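Local coordinates for protein citrate synthase (Sulfolobus solfataricus, PDB 1O7X) that is a citrate synthase, a largely helical enzyme found here as a dimer of two copies of the same chain, at residues P76-M86 with V98-I106. Sequence-based numbering, arbitrary orientation.
Sequences PQEVLDTIYLM and VGTAALASI
The P76 ring meets the 98-106 helix through two of its carbons: CD lies 4.3 Å from L103 CD2, and CB lies 4.4 Å from I106 CD1. P76 is at the N-cap position of helix 77-85, against which helix 92-106 packs antiparallel in the helical citrate synthase fold. The short segment axes approach to 9.2 Å at 149°, and the nearest CA atoms, those of V79 and A102, are 5.7 Å apart. The aromatic ring of Y84 belongs to another side of helix 77-85: L80 O lies in plane at its edge, and its OH is hydrogen-bonded to N141 O.

The evidence for interlocking rather than loose adjacency is V79, a knob in the hole formed by G99, A102, L103 and I106. Its CG1 stands anti to the backbone N (chi1 -180°) and reaches the backbone of G99, with G99 O at 3.8 Å. The second branch, CG2, turns to the other part of the hole; L103 CG is 3.8 Å from it, and the two side chains cross at about a right angle. I106 CD1 comes within 4.0 Å of the same V79 CG2, so V79 CG2 touches both L103 and I106, about one turn apart on the 98-106 helix.

Across the segments the interaction is apolar packing; within helix 77-85, T82 OG1 makes a weak hydrogen bond to E78 O. L130 of helix 116-138 packs on V79 and I83, while T82 meets T82 of the second subunit and M86 meets its S105, which places this helix pair at the dimer interface. Near the other end of the contact, I83 CD1 approaches the side-chain-less G99, 4.5 Å from its CA.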
loop_
_atom_site.group_PDB
_atom_site.type_symbol
_atom_site.label_atom_id
_atom_site.label_comp_id
_atom_site.label_asym_id
_atom_site.label_seq_id
_atom_site.Cartn_x
_atom_site.Cartn_y
_atom_site.Cartn_z
ATOM N N PRO A 76 16.054 -13.675 5.513
ATOM C CA PRO A 76 16.851 -14.107 4.373
ATOM C C PRO A 76 17.837 -13.016 3.984
ATOM O O PRO A 76 17.508 -11.827 4.066
ATOM C CB PRO A 76 15.806 -14.379 3.305
ATOM C CG PRO A 76 14.561 -14.700 4.044
ATOM C CD PRO A 76 14.600 -13.865 5.302
ATOM N N GLN A 77 19.046 -13.357 3.532
ATOM C CA GLN A 77 20.038 -12.348 3.173
ATOM C C GLN A 77 19.650 -11.452 2.007
ATOM O O GLN A 77 20.125 -10.307 1.924
ATOM C CB GLN A 77 21.409 -12.989 2.957
ATOM C CG GLN A 77 22.558 -12.071 2.600
ATOM C CD GLN A 77 23.158 -11.304 3.757
ATOM O OE1 GLN A 77 23.151 -11.749 4.916
ATOM N NE2 GLN A 77 23.716 -10.117 3.492
ATOM N N GLU A 78 18.739 -11.885 1.158
ATOM C CA GLU A 78 18.267 -11.132 0.004
ATOM C C GLU A 78 17.540 -9.878 0.465
ATOM O O GLU A 78 17.789 -8.827 -0.116
ATOM C CB GLU A 78 17.346 -11.938 -0.904
ATOM C CG GLU A 78 17.991 -13.213 -1.413
ATOM C CD GLU A 78 18.203 -14.226 -0.300
ATOM O OE1 GLU A 78 17.310 -14.305 0.563
ATOM O OE2 GLU A 78 19.262 -14.883 -0.293
ATOM N N VAL A 79 16.718 -9.994 1.497
ATOM C CA VAL A 79 16.069 -8.799 2.020
ATOM C C VAL A 79 17.141 -7.794 2.465
ATOM O O VAL A 79 17.096 -6.624 2.051
ATOM C CB VAL A 79 15.142 -9.083 3.207
ATOM C CG1 VAL A 79 14.505 -7.783 3.675
ATOM C CG2 VAL A 79 14.076 -10.091 2.830
ATOM N N LEU A 80 18.117 -8.257 3.248
ATOM C CA LEU A 80 19.146 -7.328 3.686
ATOM C C LEU A 80 19.920 -6.818 2.485
ATOM O O LEU A 80 20.144 -5.603 2.474
ATOM C CB LEU A 80 20.070 -7.856 4.769
ATOM C CG LEU A 80 19.375 -8.451 6.000
ATOM C CD1 LEU A 80 20.317 -9.374 6.755
ATOM C CD2 LEU A 80 18.851 -7.327 6.879
ATOM N N ASP A 81 20.260 -7.643 1.491
ATOM C CA ASP A 81 20.986 -7.144 0.331
ATOM C C ASP A 81 20.207 -6.063 -0.390
ATOM O O ASP A 81 20.727 -5.064 -0.872
ATOM C CB ASP A 81 21.304 -8.242 -0.667
ATOM C CG ASP A 81 22.274 -9.279 -0.138
ATOM O OD1 ASP A 81 22.782 -9.139 1.001
ATOM O OD2 ASP A 81 22.481 -10.240 -0.927
ATOM N N THR A 82 18.915 -6.253 -0.510
ATOM C CA THR A 82 17.995 -5.305 -1.118
ATOM C C THR A 82 18.066 -3.960 -0.413
ATOM O O THR A 82 18.138 -2.906 -1.049
ATOM C CB THR A 82 16.607 -5.969 -0.982
ATOM O OG1 THR A 82 16.376 -6.812 -2.108
ATOM C CG2 THR A 82 15.490 -4.975 -0.834
ATOM N N ILE A 83 18.035 -3.985 0.923
ATOM C CA ILE A 83 18.066 -2.778 1.749
ATOM C C ILE A 83 19.435 -2.138 1.554
ATOM O O ILE A 83 19.559 -0.926 1.405
ATOM C CB ILE A 83 17.785 -3.031 3.235
ATOM C CG1 ILE A 83 16.272 -3.211 3.484
ATOM C CG2 ILE A 83 18.302 -1.915 4.153
ATOM C CD1 ILE A 83 16.018 -3.753 4.878
ATOM N N TYR A 84 20.472 -2.966 1.494
ATOM C CA TYR A 84 21.797 -2.397 1.284
ATOM C C TYR A 84 21.996 -1.976 -0.171
ATOM O O TYR A 84 22.922 -1.151 -0.336
ATOM C CB TYR A 84 22.884 -3.295 1.867
ATOM C CG TYR A 84 23.118 -3.051 3.351
ATOM C CD1 TYR A 84 22.205 -3.487 4.306
ATOM C CD2 TYR A 84 24.245 -2.367 3.782
ATOM C CE1 TYR A 84 22.417 -3.258 5.648
ATOM C CE2 TYR A 84 24.468 -2.116 5.128
ATOM C CZ TYR A 84 23.548 -2.570 6.060
ATOM O OH TYR A 84 23.753 -2.315 7.385
ATOM N N LEU A 85 21.172 -2.339 -1.153
ATOM C CA LEU A 85 21.300 -1.823 -2.492
ATOM C C LEU A 85 20.717 -0.419 -2.663
ATOM O O LEU A 85 21.093 0.271 -3.626
ATOM C CB LEU A 85 20.637 -2.708 -3.561
ATOM C CG LEU A 85 21.367 -3.991 -3.946
ATOM C CD1 LEU A 85 20.466 -4.844 -4.822
ATOM C CD2 LEU A 85 22.714 -3.742 -4.618
ATOM N N MET A 86 19.797 0.032 -1.814
ATOM C CA MET A 86 19.248 1.383 -1.930
ATOM C C MET A 86 20.185 2.450 -1.368
ATOM O O MET A 86 21.115 2.217 -0.575
ATOM C CB MET A 86 17.897 1.381 -1.212
ATOM C CG MET A 86 16.995 0.216 -1.617
ATOM S SD MET A 86 16.662 0.253 -3.405
ATOM C CE MET A 86 15.749 1.767 -3.456
ATOM N N VAL A 98 10.548 -1.264 1.040
ATOM C CA VAL A 98 11.311 -2.187 0.212
ATOM C C VAL A 98 11.484 -3.536 0.896
ATOM O O VAL A 98 11.432 -4.596 0.282
ATOM C CB VAL A 98 12.687 -1.568 -0.071
ATOM C CG1 VAL A 98 13.578 -2.575 -0.748
ATOM C CG2 VAL A 98 12.559 -0.333 -0.936
ATOM N N GLY A 99 11.847 -3.536 2.182
ATOM C CA GLY A 99 12.072 -4.732 2.968
ATOM C C GLY A 99 10.801 -5.549 3.171
ATOM O O GLY A 99 10.868 -6.787 3.149
ATOM N N THR A 100 9.650 -4.893 3.356
ATOM C CA THR A 100 8.425 -5.669 3.560
ATOM C C THR A 100 7.935 -6.255 2.244
ATOM O O THR A 100 7.425 -7.374 2.195
ATOM C CB THR A 100 7.355 -4.801 4.242
ATOM O OG1 THR A 100 7.498 -3.468 3.722
ATOM C CG2 THR A 100 7.553 -4.750 5.749
ATOM N N ALA A 101 8.109 -5.492 1.157
ATOM C CA ALA A 101 7.836 -5.999 -0.177
ATOM C C ALA A 101 8.790 -7.159 -0.464
ATOM O O ALA A 101 8.363 -8.216 -0.970
ATOM C CB ALA A 101 7.942 -4.921 -1.247
ATOM N N ALA A 102 10.078 -7.004 -0.118
ATOM C CA ALA A 102 10.962 -8.157 -0.413
ATOM C C ALA A 102 10.422 -9.365 0.328
ATOM O O ALA A 102 10.000 -10.306 -0.341
ATOM C CB ALA A 102 12.430 -7.850 -0.297
ATOM N N LEU A 103 10.191 -9.317 1.634
ATOM C CA LEU A 103 9.587 -10.436 2.367
ATOM C C LEU A 103 8.243 -10.943 1.849
ATOM O O LEU A 103 7.940 -12.151 1.849
ATOM C CB LEU A 103 9.440 -10.022 3.835
ATOM C CG LEU A 103 10.716 -10.035 4.691
ATOM C CD1 LEU A 103 10.517 -9.226 5.963
ATOM C CD2 LEU A 103 11.053 -11.480 4.994
ATOM N N ALA A 104 7.374 -10.078 1.344
ATOM C CA ALA A 104 6.078 -10.501 0.830
ATOM C C ALA A 104 6.234 -11.440 -0.363
ATOM O O ALA A 104 5.506 -12.421 -0.496
ATOM C CB ALA A 104 5.247 -9.298 0.425
ATOM N N SER A 105 7.188 -11.144 -1.240
ATOM C CA SER A 105 7.357 -11.956 -2.435
ATOM C C SER A 105 8.188 -13.187 -2.163
ATOM O O SER A 105 8.010 -14.142 -2.922
ATOM C CB SER A 105 7.806 -11.118 -3.618
ATOM O OG SER A 105 9.148 -10.717 -3.568
ATOM N N ILE A 106 8.946 -13.295 -1.105
ATOM C CA ILE A 106 9.690 -14.507 -0.786
ATOM C C ILE A 106 8.801 -15.511 -0.064
ATOM O O ILE A 106 9.045 -16.713 -0.046
ATOM C CB ILE A 106 10.889 -14.156 0.127
ATOM C CG1 ILE A 106 12.063 -13.600 -0.687
ATOM C CG2 ILE A 106 11.363 -15.322 0.956
ATOM C CD1 ILE A 106 13.104 -12.871 0.128
#